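Nucleoprotein (Schmallenberg virus, PDB 4JNG) encapsidates the viral RNA genome as a tetramer-forming nucleoprotein, shielding it from nucleases and yielding the helical nucleocapsid that serves as template for transcription and replication. Local coordinates at residues L35-Q47 and K114-L126. Sequence-based numbering, arbitrary orientation.
Sequences LNFGVARVFFLNQ and KLAEASAQIVMPL. With nucleotides of chain A.
Phe37 packs as a knob against helix 114-121, in the hole formed by Lys114, Glu117, Ala118 and Gln121. The methyl of Ala118 lies over one ring face, its CB 4.0 Å from the centroid, whereas Gln121 OE1 and Glu117 CG meet the ring edge. The ring and the Gln121 amide planes stand 62° apart. Beyond them, Ile122 CD1 packs against Phe37 CB at 3.9 Å.

Where helix 114-121 ends, Arg41 takes hold of the chain. Its NH1 donates to Gln121 O at 2.6 Å with an N-H...O angle of 156°, and the oxygen lies nearly in the guanidinium plane. With CG anti to the backbone N and the chain extended to NE, the aliphatic part runs past the same carbonyl. Arg41 NH2 bonds Gln12 of the second subunit, an RNA-binding residue, while Leu45 CD1 covers one guanidinium face.

One turn on, Met124 makes a Met-aromatic contact with Phe44: bends at chi2 and chi3 bring CE over the ring, 3.7 Å from its centroid, and Phe43 packs on the opposite face. Leu45 CD2 touches Pro125 CG at 3.7 Å. Together with Val123, Pro125 and Leu126, Leu45 forms an apolar wall against U28, U29 and U30 of chain A, so this packing borders the RNA-binding site.

Outside the pair, Trp134 NE1 bonds Ile122 O and Tyr141 OH bonds Met124 N. Helix 37-45 crosses helix 114-121 at -35° and also packs on helix 93-110 through Phe43 and Phe44, and on strand 69-74 through Val39.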
ATOM      1  N   LEU B  35      -7.891   2.854 -39.391  1.00  5.07           N
ATOM      2  CA  LEU B  35      -7.888   3.954 -38.430  1.00  5.00           C
ATOM      3  C   LEU B  35      -8.751   5.126 -38.879  1.00  5.00           C
ATOM      4  O   LEU B  35      -8.815   5.452 -40.060  1.00  5.11           O
ATOM      5  CB  LEU B  35      -6.471   4.443 -38.180  1.00  5.09           C
ATOM      6  CG  LEU B  35      -5.552   3.421 -37.530  1.00  5.33           C
ATOM      7  CD1 LEU B  35      -4.140   3.961 -37.561  1.00  5.83           C
ATOM      8  CD2 LEU B  35      -6.004   3.105 -36.113  1.00  5.14           C
ATOM      9  N   ASN B  36      -9.419   5.738 -37.912  1.00  5.00           N
ATOM     10  CA  ASN B  36     -10.069   7.027 -38.094  1.00  5.01           C
ATOM     11  C   ASN B  36     -10.067   7.728 -36.744  1.00  4.89           C
ATOM     12  O   ASN B  36      -9.720   7.117 -35.742  1.00  4.64           O
ATOM     13  CB  ASN B  36     -11.494   6.866 -38.632  1.00  5.25           C
ATOM     14  CG  ASN B  36     -12.370   6.023 -37.732  1.00  5.67           C
ATOM     15  OD1 ASN B  36     -12.764   6.449 -36.648  1.00  5.50           O
ATOM     16  ND2 ASN B  36     -12.691   4.818 -38.186  1.00  6.75           N
ATOM     17  N   PHE B  37     -10.478   8.989 -36.716  1.00  4.95           N
ATOM     18  CA  PHE B  37     -10.433   9.781 -35.492  1.00  4.96           C
ATOM     19  C   PHE B  37     -11.376   9.294 -34.394  1.00  5.08           C
ATOM     20  O   PHE B  37     -11.145   9.576 -33.222  1.00  5.61           O
ATOM     21  CB  PHE B  37     -10.706  11.260 -35.790  1.00  5.06           C
ATOM     22  CG  PHE B  37      -9.669  11.924 -36.663  1.00  5.28           C
ATOM     23  CD1 PHE B  37      -8.400  11.388 -36.827  1.00  5.58           C
ATOM     24  CD2 PHE B  37      -9.963  13.121 -37.297  1.00  5.57           C
ATOM     25  CE1 PHE B  37      -7.458  12.017 -37.618  1.00  6.25           C
ATOM     26  CE2 PHE B  37      -9.020  13.751 -38.090  1.00  6.19           C
ATOM     27  CZ  PHE B  37      -7.768  13.201 -38.250  1.00  6.70           C
ATOM     28  N   GLY B  38     -12.440   8.584 -34.762  1.00  5.12           N
ATOM     29  CA  GLY B  38     -13.333   7.973 -33.770  1.00  5.00           C
ATOM     30  C   GLY B  38     -12.626   6.854 -33.026  1.00  4.96           C
ATOM     31  O   GLY B  38     -12.793   6.684 -31.814  1.00  4.79           O
ATOM     32  N   VAL B  39     -11.843   6.076 -33.762  1.00  5.00           N
ATOM     33  CA  VAL B  39     -11.099   4.974 -33.170  1.00  5.20           C
ATOM     34  C   VAL B  39     -10.052   5.524 -32.202  1.00  5.07           C
ATOM     35  O   VAL B  39      -9.899   5.001 -31.094  1.00  5.58           O
ATOM     36  CB  VAL B  39     -10.437   4.092 -34.250  1.00  5.72           C
ATOM     37  CG1 VAL B  39      -9.526   3.057 -33.621  1.00  5.77           C
ATOM     38  CG2 VAL B  39     -11.506   3.406 -35.090  1.00  7.26           C
ATOM     39  N   ALA B  40      -9.349   6.583 -32.601  1.00  5.04           N
ATOM     40  CA  ALA B  40      -8.352   7.199 -31.717  1.00  5.11           C
ATOM     41  C   ALA B  40      -9.036   7.912 -30.553  1.00  5.46           C
ATOM     42  O   ALA B  40      -8.506   7.939 -29.446  1.00  5.83           O
ATOM     43  CB  ALA B  40      -7.455   8.161 -32.479  1.00  4.99           C
ATOM     44  N   ARG B  41     -10.213   8.479 -30.802  1.00  5.42           N
ATOM     45  CA  ARG B  41     -10.974   9.133 -29.739  1.00  5.26           C
ATOM     46  C   ARG B  41     -11.277   8.163 -28.602  1.00  5.02           C
ATOM     47  O   ARG B  41     -11.195   8.516 -27.429  1.00  5.05           O
ATOM     48  CB  ARG B  41     -12.292   9.694 -30.281  1.00  5.59           C
ATOM     49  CG  ARG B  41     -13.271  10.066 -29.180  1.00  6.36           C
ATOM     50  CD  ARG B  41     -14.641  10.472 -29.700  1.00  7.71           C
ATOM     51  NE  ARG B  41     -15.511  10.695 -28.554  1.00  8.27           N
ATOM     52  CZ  ARG B  41     -15.522  11.796 -27.810  1.00  8.78           C
ATOM     53  NH1 ARG B  41     -14.728  12.829 -28.086  1.00  9.48           N
ATOM     54  NH2 ARG B  41     -16.350  11.867 -26.780  1.00  9.62           N
ATOM     55  N   VAL B  42     -11.690   6.958 -28.973  1.00  5.15           N
ATOM     56  CA  VAL B  42     -12.039   5.939 -28.000  1.00  5.21           C
ATOM     57  C   VAL B  42     -10.774   5.440 -27.290  1.00  5.06           C
ATOM     58  O   VAL B  42     -10.762   5.306 -26.066  1.00  4.88           O
ATOM     59  CB  VAL B  42     -12.774   4.759 -28.657  1.00  5.77           C
ATOM     60  CG1 VAL B  42     -13.000   3.645 -27.650  1.00  6.33           C
ATOM     61  CG2 VAL B  42     -14.111   5.214 -29.229  1.00  6.29           C
ATOM     62  N   PHE B  43      -9.713   5.185 -28.048  1.00  4.88           N
ATOM     63  CA  PHE B  43      -8.465   4.760 -27.421  1.00  4.92           C
ATOM     64  C   PHE B  43      -8.072   5.686 -26.277  1.00  4.89           C
ATOM     65  O   PHE B  43      -7.897   5.226 -25.148  1.00  4.80           O
ATOM     66  CB  PHE B  43      -7.303   4.661 -28.405  1.00  4.92           C
ATOM     67  CG  PHE B  43      -6.016   4.276 -27.746  1.00  4.89           C
ATOM     68  CD1 PHE B  43      -5.741   2.948 -27.468  1.00  4.90           C
ATOM     69  CD2 PHE B  43      -5.100   5.243 -27.356  1.00  4.88           C
ATOM     70  CE1 PHE B  43      -4.569   2.589 -26.825  1.00  4.96           C
ATOM     71  CE2 PHE B  43      -3.930   4.889 -26.719  1.00  4.96           C
ATOM     72  CZ  PHE B  43      -3.658   3.556 -26.455  1.00  4.91           C
ATOM     73  N   PHE B  44      -7.951   6.981 -26.565  1.00  4.96           N
ATOM     74  CA  PHE B  44      -7.352   7.913 -25.595  1.00  4.98           C
ATOM     75  C   PHE B  44      -8.226   8.225 -24.384  1.00  5.40           C
ATOM     76  O   PHE B  44      -7.705   8.631 -23.353  1.00  5.85           O
ATOM     77  CB  PHE B  44      -6.895   9.210 -26.266  1.00  4.96           C
ATOM     78  CG  PHE B  44      -5.661   9.044 -27.097  1.00  4.98           C
ATOM     79  CD1 PHE B  44      -4.432   8.814 -26.485  1.00  4.92           C
ATOM     80  CD2 PHE B  44      -5.715   9.114 -28.483  1.00  4.97           C
ATOM     81  CE1 PHE B  44      -3.290   8.650 -27.240  1.00  4.90           C
ATOM     82  CE2 PHE B  44      -4.571   8.946 -29.244  1.00  4.96           C
ATOM     83  CZ  PHE B  44      -3.356   8.706 -28.619  1.00  4.97           C
ATOM     84  N   LEU B  45      -9.539   8.042 -24.486  1.00  5.96           N
ATOM     85  CA  LEU B  45     -10.381   8.172 -23.293  1.00  6.47           C
ATOM     86  C   LEU B  45     -10.434   6.887 -22.452  1.00  7.61           C
ATOM     87  O   LEU B  45     -10.727   6.947 -21.258  1.00  8.14           O
ATOM     88  CB  LEU B  45     -11.786   8.637 -23.665  1.00  6.61           C
ATOM     89  CG  LEU B  45     -11.809  10.069 -24.210  1.00  7.18           C
ATOM     90  CD1 LEU B  45     -13.080  10.319 -25.003  1.00  7.92           C
ATOM     91  CD2 LEU B  45     -11.654  11.084 -23.090  1.00  7.68           C
ATOM     92  N   ASN B  46     -10.140   5.738 -23.064  1.00  8.15           N
ATOM     93  CA  ASN B  46     -10.218   4.447 -22.380  1.00  8.31           C
ATOM     94  C   ASN B  46      -8.855   3.815 -22.114  1.00  8.15           C
ATOM     95  O   ASN B  46      -8.756   2.617 -21.843  1.00  8.98           O
ATOM     96  CB  ASN B  46     -11.088   3.491 -23.187  1.00  8.73           C
ATOM     97  CG  ASN B  46     -12.541   3.901 -23.185  1.00 10.32           C
ATOM     98  OD1 ASN B  46     -12.984   4.654 -24.046  1.00 10.83           O
ATOM     99  ND2 ASN B  46     -13.293   3.403 -22.215  1.00 11.62           N
ATOM    100  N   GLN B  47      -7.808   4.631 -22.167  1.00  7.11           N
ATOM    101  CA  GLN B  47      -6.455   4.126 -22.125  1.00  6.63           C
ATOM    102  C   GLN B  47      -6.061   3.742 -20.697  1.00  6.53           C
ATOM    103  O   GLN B  47      -5.411   2.723 -20.490  1.00  6.86           O
ATOM    104  CB  GLN B  47      -5.473   5.149 -22.693  1.00  6.94           C
ATOM    105  CG  GLN B  47      -4.034   4.657 -22.649  1.00  9.18           C
ATOM    106  CD  GLN B  47      -3.033   5.661 -23.171  1.00 11.93           C
ATOM    107  OE1 GLN B  47      -3.331   6.841 -23.320  1.00 13.69           O
ATOM    108  NE2 GLN B  47      -1.815   5.192 -23.427  1.00 16.04           N
ATOM    109  N   LYS B 114      -8.425  18.145 -41.912  1.00  6.74           N
ATOM    110  CA  LYS B 114      -8.162  17.049 -40.964  1.00  6.18           C
ATOM    111  C   LYS B 114      -7.890  17.566 -39.553  1.00  5.85           C
ATOM    112  O   LYS B 114      -8.369  16.991 -38.574  1.00  6.43           O
ATOM    113  CB  LYS B 114      -6.996  16.169 -41.420  1.00  6.18           C
ATOM    114  CG  LYS B 114      -7.248  15.384 -42.694  1.00  6.73           C
ATOM    115  CD  LYS B 114      -8.188  14.212 -42.491  1.00  7.94           C
ATOM    116  CE  LYS B 114      -8.591  13.610 -43.827  1.00  9.48           C
ATOM    117  NZ  LYS B 114      -9.584  12.516 -43.664  1.00 11.98           N
ATOM    118  N   LEU B 115      -7.120  18.646 -39.446  1.00  5.36           N
ATOM    119  CA  LEU B 115      -6.899  19.282 -38.158  1.00  5.10           C
ATOM    120  C   LEU B 115      -8.225  19.669 -37.499  1.00  5.34           C
ATOM    121  O   LEU B 115      -8.457  19.343 -36.336  1.00  5.03           O
ATOM    122  CB  LEU B 115      -6.001  20.508 -38.305  1.00  4.98           C
ATOM    123  CG  LEU B 115      -5.661  21.240 -37.002  1.00  4.95           C
ATOM    124  CD1 LEU B 115      -5.224  20.252 -35.933  1.00  4.98           C
ATOM    125  CD2 LEU B 115      -4.579  22.286 -37.238  1.00  4.94           C
ATOM    126  N   ALA B 116      -9.101  20.337 -38.255  1.00  5.70           N
ATOM    127  CA  ALA B 116     -10.387  20.794 -37.729  1.00  5.70           C
ATOM    128  C   ALA B 116     -11.241  19.647 -37.179  1.00  6.03           C
ATOM    129  O   ALA B 116     -11.840  19.779 -36.108  1.00  5.71           O
ATOM    130  CB  ALA B 116     -11.159  21.584 -38.787  1.00  5.47           C
ATOM    131  N   GLU B 117     -11.292  18.522 -37.886  1.00  6.72           N
ATOM    132  CA  GLU B 117     -12.067  17.373 -37.384  1.00  7.97           C
ATOM    133  C   GLU B 117     -11.383  16.669 -36.201  1.00  7.82           C
ATOM    134  O   GLU B 117     -12.053  16.316 -35.224  1.00  7.59           O
ATOM    135  CB  GLU B 117     -12.464  16.372 -38.486  1.00  9.83           C
ATOM    136  CG  GLU B 117     -11.409  16.015 -39.519  1.00 11.65           C
ATOM    137  CD  GLU B 117     -11.943  15.094 -40.610  1.00 17.12           C
ATOM    138  OE1 GLU B 117     -11.174  14.728 -41.524  1.00 17.37           O
ATOM    139  OE2 GLU B 117     -13.139  14.738 -40.566  1.00 22.15           O
ATOM    140  N   ALA B 118     -10.066  16.481 -36.261  1.00  7.38           N
ATOM    141  CA  ALA B 118      -9.352  15.905 -35.113  1.00  6.02           C
ATOM    142  C   ALA B 118      -9.655  16.736 -33.878  1.00  5.82           C
ATOM    143  O   ALA B 118      -9.995  16.199 -32.834  1.00  5.84           O
ATOM    144  CB  ALA B 118      -7.855  15.853 -35.355  1.00  5.76           C
ATOM    145  N   SER B 119      -9.582  18.056 -34.029  1.00  6.16           N
ATOM    146  CA  SER B 119      -9.808  18.985 -32.918  1.00  6.57           C
ATOM    147  C   SER B 119     -11.214  18.891 -32.316  1.00  7.68           C
ATOM    148  O   SER B 119     -11.395  19.165 -31.129  1.00  9.29           O
ATOM    149  CB  SER B 119      -9.495  20.427 -33.345  1.00  7.22           C
ATOM    150  OG  SER B 119     -10.502  20.961 -34.199  1.00  7.90           O
ATOM    151  N   ALA B 120     -12.196  18.486 -33.120  1.00  7.95           N
ATOM    152  CA  ALA B 120     -13.576  18.369 -32.650  1.00  9.08           C
ATOM    153  C   ALA B 120     -13.918  16.994 -32.075  1.00  8.95           C
ATOM    154  O   ALA B 120     -14.846  16.883 -31.279  1.00  8.67           O
ATOM    155  CB  ALA B 120     -14.549  18.740 -33.764  1.00 10.32           C
ATOM    156  N   GLN B 121     -13.164  15.960 -32.452  1.00  8.67           N
ATOM    157  CA  GLN B 121     -13.432  14.589 -31.995  1.00  8.23           C
ATOM    158  C   GLN B 121     -12.504  14.077 -30.885  1.00  7.56           C
ATOM    159  O   GLN B 121     -12.961  13.389 -29.973  1.00  7.09           O
ATOM    160  CB  GLN B 121     -13.328  13.621 -33.166  1.00  9.03           C
ATOM    161  CG  GLN B 121     -14.439  13.718 -34.182  1.00  8.90           C
ATOM    162  CD  GLN B 121     -14.161  12.811 -35.351  1.00  8.84           C
ATOM    163  OE1 GLN B 121     -13.484  13.196 -36.302  1.00  7.39           O
ATOM    164  NE2 GLN B 121     -14.655  11.583 -35.274  1.00  9.88           N
ATOM    165  N   ILE B 122     -11.217  14.405 -30.964  1.00  6.71           N
ATOM    166  CA  ILE B 122     -10.200  13.769 -30.103  1.00  5.75           C
ATOM    167  C   ILE B 122      -9.849  14.559 -28.841  1.00  5.89           C
ATOM    168  O   ILE B 122      -9.550  15.758 -28.892  1.00  5.92           O
ATOM    169  CB  ILE B 122      -8.922  13.454 -30.906  1.00  5.17           C
ATOM    170  CG1 ILE B 122      -9.263  12.493 -32.046  1.00  4.95           C
ATOM    171  CG2 ILE B 122      -7.841  12.842 -30.015  1.00  5.09           C
ATOM    172  CD1 ILE B 122      -8.190  12.396 -33.101  1.00  4.93           C
ATOM    173  N   VAL B 123      -9.858  13.848 -27.714  1.00  6.03           N
ATOM    174  CA  VAL B 123      -9.622  14.422 -26.404  1.00  6.17           C
ATOM    175  C   VAL B 123      -8.372  13.795 -25.788  1.00  6.29           C
ATOM    176  O   VAL B 123      -8.247  12.580 -25.734  1.00  6.48           O
ATOM    177  CB  VAL B 123     -10.838  14.179 -25.491  1.00  6.56           C
ATOM    178  CG1 VAL B 123     -10.675  14.922 -24.185  1.00  6.68           C
ATOM    179  CG2 VAL B 123     -12.122  14.637 -26.180  1.00  7.38           C
ATOM    180  N   MET B 124      -7.446  14.631 -25.337  1.00  6.90           N
ATOM    181  CA  MET B 124      -6.235  14.163 -24.652  1.00  8.38           C
ATOM    182  C   MET B 124      -6.352  14.563 -23.185  1.00  9.50           C
ATOM    183  O   MET B 124      -5.947  15.663 -22.804  1.00 10.81           O
ATOM    184  CB  MET B 124      -4.984  14.775 -25.290  1.00 10.23           C
ATOM    185  CG  MET B 124      -3.649  14.168 -24.853  1.00 13.91           C
ATOM    186  SD  MET B 124      -3.387  12.436 -25.312  1.00 19.58           S
ATOM    187  CE  MET B 124      -3.818  12.465 -27.053  1.00 16.19           C
ATOM    188  N   PRO B 125      -6.930  13.678 -22.356  1.00 10.35           N
ATOM    189  CA  PRO B 125      -6.970  13.950 -20.928  1.00 12.01           C
ATOM    190  C   PRO B 125      -5.602  13.716 -20.316  1.00 13.12           C
ATOM    191  O   PRO B 125      -5.268  12.598 -19.951  1.00 17.12           O
ATOM    192  CB  PRO B 125      -7.994  12.940 -20.396  1.00 12.06           C
ATOM    193  CG  PRO B 125      -8.467  12.151 -21.558  1.00 11.83           C
ATOM    194  CD  PRO B 125      -7.484  12.355 -22.660  1.00 10.30           C
ATOM    195  N   LEU B 126      -4.826  14.784 -20.224  1.00 11.98           N
ATOM    196  CA  LEU B 126      -3.427  14.745 -19.789  1.00 11.25           C
ATOM    197  C   LEU B 126      -2.846  16.090 -20.190  1.00 10.65           C
ATOM    198  O   LEU B 126      -2.127  16.732 -19.424  1.00 12.84           O
ATOM    199  CB  LEU B 126      -2.639  13.608 -20.462  1.00 11.44           C
ATOM    200  CG  LEU B 126      -2.473  12.314 -19.669  1.00 12.42           C
ATOM    201  CD1 LEU B 126      -2.484  11.085 -20.566  1.00 11.33           C
ATOM    202  CD2 LEU B 126      -1.192  12.365 -18.856  1.00 15.69           C
TER
ATOM    203  P     U A  29      -4.736  12.249 -12.906  1.00 23.25           P
ATOM    204  OP1   U A  29      -5.715  13.142 -12.235  1.00 21.71           O
ATOM    205  OP2   U A  29      -4.591  10.843 -12.450  1.00 20.77           O
ATOM    206  O5'   U A  29      -5.031  12.218 -14.471  1.00 21.85           O
ATOM    207  C5'   U A  29      -5.467  13.395 -15.174  1.00 19.23           C
ATOM    208  C4'   U A  29      -6.367  12.997 -16.318  1.00 16.89           C
ATOM    209  O4'   U A  29      -5.626  12.133 -17.226  1.00 15.26           O
ATOM    210  C3'   U A  29      -7.621  12.221 -15.922  1.00 16.29           C
ATOM    211  O3'   U A  29      -8.734  12.613 -16.725  1.00 19.69           O
ATOM    212  C2'   U A  29      -7.217  10.776 -16.195  1.00 14.26           C
ATOM    213  O2'   U A  29      -8.277   9.867 -16.396  1.00 14.11           O
ATOM    214  C1'   U A  29      -6.361  10.949 -17.448  1.00 15.00           C
ATOM    215  N1    U A  29      -5.423   9.847 -17.713  1.00 16.94           N
ATOM    216  C2    U A  29      -5.251   9.446 -19.026  1.00 18.11           C
ATOM    217  O2    U A  29      -5.821   9.979 -19.963  1.00 18.57           O
ATOM    218  N3    U A  29      -4.379   8.400 -19.200  1.00 18.55           N
ATOM    219  C4    U A  29      -3.680   7.725 -18.223  1.00 17.16           C
ATOM    220  O4    U A  29      -2.932   6.799 -18.542  1.00 16.24           O
ATOM    221  C5    U A  29      -3.916   8.192 -16.892  1.00 17.05           C
ATOM    222  C6    U A  29      -4.758   9.212 -16.686  1.00 16.55           C
ATOM    223  P     U A  30     -10.086  13.185 -16.059  1.00 21.63           P
ATOM    224  OP1   U A  30      -9.812  13.525 -14.640  1.00 23.04           O
ATOM    225  OP2   U A  30     -11.187  12.245 -16.396  1.00 22.83           O
ATOM    226  O5'   U A  30     -10.320  14.551 -16.844  1.00 20.61           O
ATOM    227  C5'   U A  30      -9.742  14.719 -18.144  1.00 18.85           C
ATOM    228  C4'   U A  30     -10.325  15.899 -18.887  1.00 19.92           C
ATOM    229  O4'   U A  30     -10.423  15.542 -20.295  1.00 20.20           O
ATOM    230  C3'   U A  30     -11.721  16.369 -18.487  1.00 19.64           C
ATOM    231  O3'   U A  30     -11.669  17.394 -17.494  1.00 19.47           O
ATOM    232  C2'   U A  30     -12.253  16.935 -19.799  1.00 18.32           C
ATOM    233  O2'   U A  30     -11.789  18.241 -20.072  1.00 16.94           O
ATOM    234  C1'   U A  30     -11.676  15.950 -20.810  1.00 17.91           C
ATOM    235  N1    U A  30     -12.513  14.758 -21.015  1.00 15.93           N
ATOM    236  C2    U A  30     -13.499  14.830 -21.981  1.00 14.72           C
ATOM    237  O2    U A  30     -13.685  15.823 -22.664  1.00 14.79           O
ATOM    238  N3    U A  30     -14.248  13.691 -22.127  1.00 14.30           N
ATOM    239  C4    U A  30     -14.127  12.515 -21.418  1.00 14.87           C
ATOM    240  O4    U A  30     -14.885  11.577 -21.668  1.00 17.69           O
ATOM    241  C5    U A  30     -13.093  12.522 -20.429  1.00 15.40           C
ATOM    242  C6    U A  30     -12.340  13.616 -20.265  1.00 15.96           C
ATOM    243  P     U A  28      -1.292   8.687 -10.866  1.00 24.81           P
ATOM    244  OP1   U A  28      -2.026   9.115  -9.650  1.00 30.77           O
ATOM    245  OP2   U A  28      -1.785   7.521 -11.640  1.00 24.58           O
ATOM    246  O5'   U A  28      -1.183   9.953 -11.829  1.00 19.95           O
ATOM    247  C5'   U A  28      -1.076  11.283 -11.286  1.00 19.14           C
ATOM    248  C4'   U A  28      -1.016  12.308 -12.393  1.00 19.36           C
ATOM    249  O4'   U A  28       0.160  12.088 -13.208  1.00 17.63           O
ATOM    250  C3'   U A  28      -2.170  12.273 -13.380  1.00 20.05           C
ATOM    251  O3'   U A  28      -3.301  12.947 -12.845  1.00 22.06           O
ATOM    252  C2'   U A  28      -1.571  12.937 -14.617  1.00 18.07           C
ATOM    253  O2'   U A  28      -1.694  14.344 -14.642  1.00 19.57           O
ATOM    254  C1'   U A  28      -0.108  12.485 -14.543  1.00 15.43           C
ATOM    255  N1    U A  28       0.193  11.351 -15.429  1.00 11.99           N
ATOM    256  C2    U A  28       0.913  11.604 -16.579  1.00 12.95           C
ATOM    257  O2    U A  28       1.306  12.718 -16.885  1.00 15.08           O
ATOM    258  N3    U A  28       1.161  10.503 -17.360  1.00 13.11           N
ATOM    259  C4    U A  28       0.771   9.203 -17.116  1.00 12.41           C
ATOM    260  O4    U A  28       1.073   8.319 -17.918  1.00 13.09           O
ATOM    261  C5    U A  28       0.028   9.022 -15.907  1.00 11.97           C
ATOM    262  C6    U A  28      -0.233  10.077 -15.127  1.00 11.66           C
TER